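Local structure of DnaD-like replication protein (Streptococcus mutans UA159, 2ZC2) at residues E8-E13 against S42-A47; P37-S42 against R63-E68. The protein probably takes part in DNA replication, as a DnaD-like member of the DnaB/DnaD family, represented here by a fragment from its replication-initiation and membrane-attachment family region. All blocks are in the same frame, centred on the assembly; numbering follows the deposited sequence.

Contact 1 of 2, residues E8-E13 against S42-A47. With ZN (zinc ion), chain F.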
ATOM      1  N   GLU A   8       7.040  -7.726   3.360  1.00 24.95           N
ATOM      2  CA  GLU A   8       6.906  -8.510   4.574  1.00 25.98           C
ATOM      3  C   GLU A   8       5.709  -8.055   5.438  1.00 23.53           C
ATOM      4  O   GLU A   8       5.002  -8.901   5.987  1.00 23.50           O
ATOM      5  CB  GLU A   8       8.241  -8.438   5.319  1.00 27.48           C
ATOM      6  CG  GLU A   8       8.241  -8.612   6.819  1.00 31.31           C
ATOM      7  CD  GLU A   8       9.621  -8.205   7.417  1.00 33.43           C
ATOM      8  OE1 GLU A   8      10.659  -8.717   6.911  1.00 37.55           O
ATOM      9  OE2 GLU A   8       9.658  -7.371   8.383  1.00 41.80           O
ATOM     10  N   ASP A   9       5.472  -6.739   5.521  1.00 21.29           N
ATOM     11  CA  ASP A   9       4.249  -6.193   6.153  1.00 20.80           C
ATOM     12  C   ASP A   9       2.984  -6.759   5.469  1.00 19.86           C
ATOM     13  O   ASP A   9       2.120  -7.327   6.115  1.00 19.96           O
ATOM     14  CB  ASP A   9       4.292  -4.663   6.131  1.00 20.24           C
ATOM     15  CG  ASP A   9       5.284  -4.116   7.155  1.00 23.63           C
ATOM     16  OD1 ASP A   9       5.619  -4.907   8.056  1.00 26.22           O
ATOM     17  OD2 ASP A   9       5.763  -2.962   7.056  1.00 27.95           O
ATOM     18  N   PHE A  10       2.926  -6.627   4.145  1.00 18.00           N
ATOM     19  CA  PHE A  10       1.813  -7.132   3.361  1.00 16.81           C
ATOM     20  C   PHE A  10       1.530  -8.589   3.589  1.00 17.93           C
ATOM     21  O   PHE A  10       0.398  -8.969   3.797  1.00 14.72           O
ATOM     22  CB  PHE A  10       2.072  -6.861   1.881  1.00 16.84           C
ATOM     23  CG  PHE A  10       1.528  -5.513   1.412  1.00 15.86           C
ATOM     24  CD1 PHE A  10       2.221  -4.366   1.651  1.00 14.94           C
ATOM     25  CD2 PHE A  10       0.300  -5.429   0.780  1.00 13.68           C
ATOM     26  CE1 PHE A  10       1.723  -3.131   1.264  1.00 16.14           C
ATOM     27  CE2 PHE A  10      -0.216  -4.237   0.369  1.00 14.93           C
ATOM     28  CZ  PHE A  10       0.508  -3.064   0.599  1.00 17.09           C
ATOM     29  N   GLU A  11       2.576  -9.425   3.559  1.00 19.65           N
ATOM     30  CA  GLU A  11       2.385 -10.868   3.648  1.00 20.63           C
ATOM     31  C   GLU A  11       1.966 -11.253   5.012  1.00 20.99           C
ATOM     32  O   GLU A  11       1.100 -12.102   5.177  1.00 20.82           O
ATOM     33  CB  GLU A  11       3.672 -11.572   3.236  1.00 22.32           C
ATOM     34  CG  GLU A  11       3.885 -11.408   1.755  1.00 25.74           C
ATOM     35  CD  GLU A  11       5.150 -12.109   1.209  1.00 31.95           C
ATOM     36  OE1 GLU A  11       6.149 -12.266   1.963  1.00 33.50           O
ATOM     37  OE2 GLU A  11       5.132 -12.446   0.001  1.00 32.26           O
ATOM     38  N   ARG A  12       2.476 -10.553   6.033  1.00 21.91           N
ATOM     39  CA  ARG A  12       2.048 -10.902   7.406  1.00 21.99           C
ATOM     40  C   ARG A  12       0.582 -10.553   7.602  1.00 22.24           C
ATOM     41  O   ARG A  12      -0.170 -11.333   8.167  1.00 22.12           O
ATOM     42  CB  ARG A  12       2.882 -10.143   8.428  1.00 22.36           C
ATOM     43  CG  ARG A  12       2.442 -10.315   9.892  1.00 24.46           C
ATOM     44  CD  ARG A  12       3.103  -9.249  10.807  1.00 23.08           C
ATOM     45  NE  ARG A  12       2.563  -7.932  10.513  1.00 23.22           N
ATOM     46  CZ  ARG A  12       3.290  -6.915  10.077  1.00 25.19           C
ATOM     47  NH1 ARG A  12       4.599  -7.038   9.938  1.00 22.60           N
ATOM     48  NH2 ARG A  12       2.709  -5.766   9.796  1.00 26.99           N
ATOM     49  N   GLU A  13       0.155  -9.356   7.163  1.00 21.37           N
ATOM     50  CA  GLU A  13      -1.246  -8.967   7.393  1.00 20.00           C
ATOM     51  C   GLU A  13      -2.177  -9.753   6.524  1.00 21.65           C
ATOM     52  O   GLU A  13      -3.330 -10.060   6.941  1.00 19.86           O
ATOM     53  CB  GLU A  13      -1.497  -7.468   7.136  1.00 20.10           C
ATOM     54  CG  GLU A  13      -0.725  -6.475   8.069  1.00 17.30           C
ATOM     55  CD  GLU A  13      -0.943  -6.777   9.556  1.00 19.93           C
ATOM     56  OE1 GLU A  13      -1.988  -7.404   9.934  1.00 17.23           O
ATOM     57  OE2 GLU A  13      -0.105  -6.317  10.337  1.00 20.56           O
ATOM     58  N   SER A  42       1.031   2.950   5.177  1.00 13.49           N
ATOM     59  CA  SER A  42      -0.114   3.493   5.917  1.00 14.69           C
ATOM     60  C   SER A  42      -1.497   3.180   5.312  1.00 12.62           C
ATOM     61  O   SER A  42      -2.484   3.156   6.044  1.00 10.73           O
ATOM     62  CB  SER A  42       0.033   4.944   6.189  1.00 13.18           C
ATOM     63  OG  SER A  42      -0.109   5.625   5.013  1.00 25.61           O
ATOM     64  N   ALA A  43      -1.542   2.835   4.018  1.00 12.80           N
ATOM     65  CA  ALA A  43      -2.786   2.280   3.424  1.00 12.05           C
ATOM     66  C   ALA A  43      -3.040   0.900   3.971  1.00 12.90           C
ATOM     67  O   ALA A  43      -4.181   0.555   4.300  1.00 13.55           O
ATOM     68  CB  ALA A  43      -2.723   2.315   1.930  1.00 12.02           C
ATOM     69  N   LEU A  44      -1.972   0.105   4.109  1.00 11.74           N
ATOM     70  CA  LEU A  44      -2.056  -1.194   4.684  1.00 11.30           C
ATOM     71  C   LEU A  44      -2.530  -1.055   6.171  1.00 12.66           C
ATOM     72  O   LEU A  44      -3.420  -1.775   6.600  1.00 12.36           O
ATOM     73  CB  LEU A  44      -0.676  -1.883   4.677  1.00 11.68           C
ATOM     74  CG  LEU A  44      -0.597  -3.240   5.418  1.00  9.66           C
ATOM     75  CD1 LEU A  44      -1.516  -4.250   4.719  1.00 10.69           C
ATOM     76  CD2 LEU A  44       0.806  -3.796   5.324  1.00  8.89           C
ATOM     77  N   ARG A  45      -1.880  -0.183   6.930  1.00 13.36           N
ATOM     78  CA  ARG A  45      -2.290   0.112   8.315  1.00 15.17           C
ATOM     79  C   ARG A  45      -3.767   0.382   8.400  1.00 13.46           C
ATOM     80  O   ARG A  45      -4.433  -0.142   9.263  1.00 14.01           O
ATOM     81  CB  ARG A  45      -1.550   1.342   8.881  1.00 14.29           C
ATOM     82  CG  ARG A  45      -1.830   1.580  10.427  1.00 15.42           C
ATOM     83  CD  ARG A  45      -0.970   2.729  11.018  1.00 20.22           C
ATOM     84  NE  ARG A  45      -1.732   3.966  10.882  1.00 36.28           N
ATOM     85  CZ  ARG A  45      -2.043   4.813  11.873  1.00 41.58           C
ATOM     86  NH1 ARG A  45      -1.616   4.618  13.130  1.00 42.40           N
ATOM     87  NH2 ARG A  45      -2.765   5.896  11.587  1.00 41.84           N
ATOM     88  N   GLU A  46      -4.248   1.286   7.552  1.00 14.57           N
ATOM     89  CA  GLU A  46      -5.658   1.706   7.576  1.00 15.99           C
ATOM     90  C   GLU A  46      -6.612   0.525   7.235  1.00 15.79           C
ATOM     91  O   GLU A  46      -7.662   0.334   7.854  1.00 15.56           O
ATOM     92  CB  GLU A  46      -5.844   2.898   6.652  1.00 15.11           C
ATOM     93  CG  GLU A  46      -7.234   3.374   6.595  1.00 24.43           C
ATOM     94  CD  GLU A  46      -7.729   3.758   7.985  1.00 34.70           C
ATOM     95  OE1 GLU A  46      -7.016   4.548   8.692  1.00 31.80           O
ATOM     96  OE2 GLU A  46      -8.822   3.227   8.348  1.00 37.90           O
ATOM     97  N   ALA A  47      -6.198  -0.329   6.303  1.00 14.36           N
ATOM     98  CA  ALA A  47      -6.995  -1.508   5.977  1.00 13.99           C
ATOM     99  C   ALA A  47      -7.054  -2.447   7.238  1.00 13.19           C
ATOM    100  O   ALA A  47      -8.077  -2.989   7.596  1.00 14.34           O
ATOM    101  CB  ALA A  47      -6.338  -2.259   4.816  1.00 12.09           C
TER
HETATM  102 ZN    ZN F 507       6.906  -3.317   8.995  0.50 43.18          ZN
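In the all-helical domain of this DnaD-like protein, segment 8-13 of helix 5-14 meets segment 42-47 of helix 37-50 mainly through Leu44, which touches Asp9, Phe10 and Glu13. The two short segments run nearly parallel, with 15° between their directions and axes 10.7 Å apart. Leu44 supplies 108 of the 179 Å² buried between them. Its CG lies anti to the backbone N (chi1 173°), which carries both methyls across to the partner helix. Branch CD2 comes within 3.7 Å of Asp9 CB and also sits over one face of the Phe10 ring, 4.0 Å from Phe10 CD1. Branch CD1 turns to the aliphatic part of Glu13, with Leu44 CD1 and Glu13 CB 4.0 Å apart. Ile58 of helix 55-67 also touches Leu44.

A polar network borders this apolar patch. Asp9 binds a zinc ion with both oxygens, OD1 at 2.2 Å and OD2 at 2.3 Å. Arg12 NH1 donates to Asp9 OD1 at 3.0 Å, on the anti side and 21° out of the carboxylate plane, while Arg41 NE bonds to Asp9 OD2. Arg12 also grips Glu13 side-on: NE and NH2 converge on the single oxygen OE2, the NH2 to OE2 distance being 2.9 Å, and OE2 lies in the guanidinium plane. Gripped by a metal and two arginines, the Asp9 carboxylate has little freedom to rotate, and its negative charge is probably well compensated beside the buried leucine.

Contact 2 of 2, residues P37-S42 against R63-E68. With ZN (zinc ion), chain E.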
ATOM      1  N   PRO A  37       7.022   4.405  -0.127  1.00 19.94           N
ATOM      2  CA  PRO A  37       6.647   3.118   0.526  1.00 19.66           C
ATOM      3  C   PRO A  37       5.939   3.301   1.889  1.00 20.36           C
ATOM      4  O   PRO A  37       5.173   2.427   2.257  1.00 18.25           O
ATOM      5  CB  PRO A  37       7.974   2.377   0.714  1.00 19.46           C
ATOM      6  CG  PRO A  37       9.069   3.343   0.185  1.00 22.15           C
ATOM      7  CD  PRO A  37       8.416   4.440  -0.581  1.00 19.49           C
ATOM      8  N   ASP A  38       6.170   4.427   2.606  1.00 19.08           N
ATOM      9  CA  ASP A  38       5.531   4.586   3.913  1.00 20.18           C
ATOM     10  C   ASP A  38       4.100   5.041   3.795  1.00 19.33           C
ATOM     11  O   ASP A  38       3.336   4.847   4.704  1.00 19.51           O
ATOM     12  CB  ASP A  38       6.340   5.455   4.867  1.00 20.93           C
ATOM     13  CG  ASP A  38       7.696   4.835   5.165  1.00 24.34           C
ATOM     14  OD1 ASP A  38       7.751   3.961   6.047  1.00 26.05           O
ATOM     15  OD2 ASP A  38       8.701   5.172   4.483  1.00 28.11           O
ATOM     16  N   LEU A  39       3.761   5.604   2.633  1.00 18.44           N
ATOM     17  CA  LEU A  39       2.388   5.866   2.285  1.00 16.85           C
ATOM     18  C   LEU A  39       1.627   4.569   1.958  1.00 16.57           C
ATOM     19  O   LEU A  39       0.453   4.396   2.384  1.00 16.95           O
ATOM     20  CB  LEU A  39       2.298   6.831   1.109  1.00 15.97           C
ATOM     21  CG  LEU A  39       0.830   7.194   0.783  1.00 16.77           C
ATOM     22  CD1 LEU A  39       0.263   8.093   1.918  1.00 13.05           C
ATOM     23  CD2 LEU A  39       0.620   7.839  -0.584  1.00 15.81           C
ATOM     24  N   VAL A  40       2.281   3.685   1.202  1.00 16.82           N
ATOM     25  CA  VAL A  40       1.769   2.331   0.968  1.00 16.30           C
ATOM     26  C   VAL A  40       1.498   1.587   2.290  1.00 16.31           C
ATOM     27  O   VAL A  40       0.419   1.009   2.507  1.00 13.87           O
ATOM     28  CB  VAL A  40       2.659   1.518  -0.003  1.00 16.58           C
ATOM     29  CG1 VAL A  40       2.064   0.128  -0.269  1.00 15.63           C
ATOM     30  CG2 VAL A  40       2.800   2.236  -1.366  1.00 14.16           C
ATOM     31  N   ARG A  41       2.501   1.591   3.166  1.00 16.74           N
ATOM     32  CA  ARG A  41       2.376   0.998   4.458  1.00 16.77           C
ATOM     33  C   ARG A  41       1.221   1.636   5.270  1.00 16.13           C
ATOM     34  O   ARG A  41       0.486   0.908   5.986  1.00 15.13           O
ATOM     35  CB  ARG A  41       3.730   1.123   5.205  1.00 17.03           C
ATOM     36  CG  ARG A  41       3.710   0.805   6.721  1.00 19.25           C
ATOM     37  CD  ARG A  41       5.177   0.818   7.303  1.00 21.41           C
ATOM     38  NE  ARG A  41       6.014  -0.238   6.697  1.00 26.40           N
ATOM     39  CZ  ARG A  41       7.011  -0.060   5.830  1.00 28.65           C
ATOM     40  NH1 ARG A  41       7.357   1.154   5.391  1.00 27.95           N
ATOM     41  NH2 ARG A  41       7.677  -1.122   5.405  1.00 28.64           N
ATOM     42  N   SER A  42       1.031   2.950   5.177  1.00 13.49           N
ATOM     43  CA  SER A  42      -0.114   3.493   5.917  1.00 14.69           C
ATOM     44  C   SER A  42      -1.497   3.180   5.312  1.00 12.62           C
ATOM     45  O   SER A  42      -2.484   3.156   6.044  1.00 10.73           O
ATOM     46  CB  SER A  42       0.033   4.944   6.189  1.00 13.18           C
ATOM     47  OG  SER A  42      -0.109   5.625   5.013  1.00 25.61           O
ATOM     48  N   ARG A  63      -5.666   4.603  -4.098  1.00 23.61           N
ATOM     49  CA  ARG A  63      -6.301   5.336  -5.223  1.00 25.73           C
ATOM     50  C   ARG A  63      -7.052   6.552  -4.766  1.00 24.79           C
ATOM     51  O   ARG A  63      -6.990   7.587  -5.394  1.00 26.69           O
ATOM     52  CB  ARG A  63      -7.275   4.445  -6.034  1.00 24.28           C
ATOM     53  CG  ARG A  63      -6.598   3.590  -6.977  1.00 28.33           C
ATOM     54  CD  ARG A  63      -7.591   3.037  -8.014  1.00 29.88           C
ATOM     55  NE  ARG A  63      -8.701   2.411  -7.331  1.00 29.94           N
ATOM     56  CZ  ARG A  63      -8.730   1.125  -6.998  1.00 27.08           C
ATOM     57  NH1 ARG A  63      -7.732   0.339  -7.331  1.00 23.47           N
ATOM     58  NH2 ARG A  63      -9.805   0.635  -6.388  1.00 30.17           N
ATOM     59  N   ASN A  64      -7.814   6.432  -3.701  1.00 27.13           N
ATOM     60  CA  ASN A  64      -8.448   7.624  -3.163  1.00 28.99           C
ATOM     61  C   ASN A  64      -7.394   8.695  -2.812  1.00 29.07           C
ATOM     62  O   ASN A  64      -7.561   9.851  -3.194  1.00 29.39           O
ATOM     63  CB  ASN A  64      -9.367   7.290  -1.992  1.00 30.88           C
ATOM     64  CG  ASN A  64      -9.830   8.525  -1.250  1.00 36.07           C
ATOM     65  OD1 ASN A  64      -9.286   8.860  -0.179  1.00 37.54           O
ATOM     66  ND2 ASN A  64     -10.811   9.249  -1.836  1.00 37.76           N
ATOM     67  N   TRP A  65      -6.292   8.318  -2.162  1.00 28.82           N
ATOM     68  CA  TRP A  65      -5.190   9.269  -1.886  1.00 30.45           C
ATOM     69  C   TRP A  65      -4.548   9.837  -3.155  1.00 31.56           C
ATOM     70  O   TRP A  65      -4.321  11.023  -3.236  1.00 31.72           O
ATOM     71  CB  TRP A  65      -4.087   8.665  -0.972  1.00 30.65           C
ATOM     72  CG  TRP A  65      -4.515   8.485   0.431  1.00 30.32           C
ATOM     73  CD1 TRP A  65      -5.546   9.114   1.041  1.00 32.62           C
ATOM     74  CD2 TRP A  65      -3.953   7.570   1.411  1.00 30.60           C
ATOM     75  NE1 TRP A  65      -5.677   8.647   2.345  1.00 33.72           N
ATOM     76  CE2 TRP A  65      -4.703   7.716   2.599  1.00 30.33           C
ATOM     77  CE3 TRP A  65      -2.909   6.628   1.384  1.00 26.01           C
ATOM     78  CZ2 TRP A  65      -4.419   6.979   3.780  1.00 30.94           C
ATOM     79  CZ3 TRP A  65      -2.628   5.917   2.536  1.00 28.11           C
ATOM     80  CH2 TRP A  65      -3.380   6.097   3.721  1.00 31.31           C
ATOM     81  N   ARG A  66      -4.271   9.003  -4.152  1.00 32.93           N
ATOM     82  CA  ARG A  66      -3.723   9.516  -5.400  1.00 35.89           C
ATOM     83  C   ARG A  66      -4.620  10.542  -6.116  1.00 37.10           C
ATOM     84  O   ARG A  66      -4.109  11.477  -6.750  1.00 37.24           O
ATOM     85  CB  ARG A  66      -3.414   8.394  -6.356  1.00 36.26           C
ATOM     86  CG  ARG A  66      -2.700   8.906  -7.606  1.00 41.61           C
ATOM     87  CD  ARG A  66      -2.751   7.935  -8.770  1.00 48.95           C
ATOM     88  NE  ARG A  66      -1.551   8.032  -9.619  1.00 54.10           N
ATOM     89  CZ  ARG A  66      -1.314   8.965 -10.552  1.00 54.83           C
ATOM     90  NH1 ARG A  66      -2.187   9.946 -10.792  1.00 53.74           N
ATOM     91  NH2 ARG A  66      -0.171   8.914 -11.244  1.00 55.42           N
ATOM     92  N   HIS A  67      -5.944  10.351  -6.022  1.00 38.47           N
ATOM     93  CA  HIS A  67      -6.953  11.244  -6.634  1.00 39.99           C
ATOM     94  C   HIS A  67      -6.815  12.649  -6.104  1.00 40.36           C
ATOM     95  O   HIS A  67      -7.119  13.623  -6.809  1.00 40.69           O
ATOM     96  CB  HIS A  67      -8.403  10.807  -6.301  1.00 40.10           C
ATOM     97  CG  HIS A  67      -8.943   9.709  -7.172  1.00 43.23           C
ATOM     98  ND1 HIS A  67      -8.299   9.262  -8.307  1.00 45.64           N
ATOM     99  CD2 HIS A  67     -10.098   8.999  -7.093  1.00 45.45           C
ATOM    100  CE1 HIS A  67      -9.022   8.309  -8.874  1.00 47.59           C
ATOM    101  NE2 HIS A  67     -10.115   8.126  -8.156  1.00 47.42           N
ATOM    102  N   GLU A  68      -6.434  12.724  -4.832  1.00 40.40           N
ATOM    103  CA  GLU A  68      -6.265  13.973  -4.105  1.00 41.07           C
ATOM    104  C   GLU A  68      -4.818  14.483  -4.205  1.00 40.38           C
ATOM    105  O   GLU A  68      -4.423  15.386  -3.470  1.00 40.41           O
ATOM    106  CB  GLU A  68      -6.689  13.805  -2.640  1.00 40.83           C
ATOM    107  CG  GLU A  68      -8.112  13.302  -2.473  1.00 43.69           C
ATOM    108  CD  GLU A  68      -8.364  12.607  -1.130  1.00 49.63           C
ATOM    109  OE1 GLU A  68      -7.399  12.437  -0.332  1.00 54.24           O
ATOM    110  OE2 GLU A  68      -9.529  12.220  -0.871  1.00 50.19           O
TER
HETATM  111 ZN    ZN E 505       9.707   3.163   6.297  0.50 27.70          ZN
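Leu39 and Trp65 have the nearest CA atoms of segments 37-42 and 63-68, and these are still 9.3 Å apart, a gap bridged mainly by the indole of Trp65. Trp65 CG lies beside the backbone N and anti to the carbonyl carbon (chi1 -71°), and from there the six-membered part of the indole reaches helix 37-50. The Leu39 and Trp65 side chains run past one another, pointing opposite ways. Leu39 CD1 is 3.5 Å from Trp65 CE3, and Leu39 CG follows at 3.8 Å from the same carbon. The backbone joins in as well: Leu39 O meets the indole at its edge, near the ring plane, 3.4 Å from Trp65 CZ3. Ser42 OG comes to the ring obliquely, 3.5 Å from Trp65 CZ3.

That hydroxyl donates back along its own helix to Leu39 O at 3.0 Å, with a C=O...donor angle of 115° and a tilt of 30° from the carbonyl plane. The hydroxyl is thus given an acceptor on its own helix, at the place where both oxygens approach the indole. Elsewhere on the segment, Asp38 OD1 binds a zinc ion at 2.1 Å and accepts a weak bond from Arg41 NH1, 2.9 Å away, as part of a salt bridge.

Leu73, on the short helix 73-76, touches both Leu39 and Ser42, and Ile70 touches Trp65. The arrangement is helix packing within an all-alpha domain: an aromatic side chain of helix 55-67 spans the gap to helix 37-50, and the C-terminal part of the chain folds against the junction.

In the fold
From the N terminus, the chain passes through helix 5-14, runs through helix 20-32 and enters helix 37-50, where contact 1 closes a loop of 28 residues. Contact 2 starts slightly earlier on helix 37-50 and closes a second loop, of 20 residues, when helix 55-67 returns. The segments alternate along the sequence, so the loops cross rather than nest, and Ser42 belongs to both. Helix 37-50 is thus tied to helix 5-14 at one contact and to helix 55-67 at the other, with centres 12 Å apart. A charged pair, Asp9 and Arg41, joins the two contacts, as do Phe10 packing on Val40 and Trp65 CZ3 lying 3.6 Å from Ala43 N.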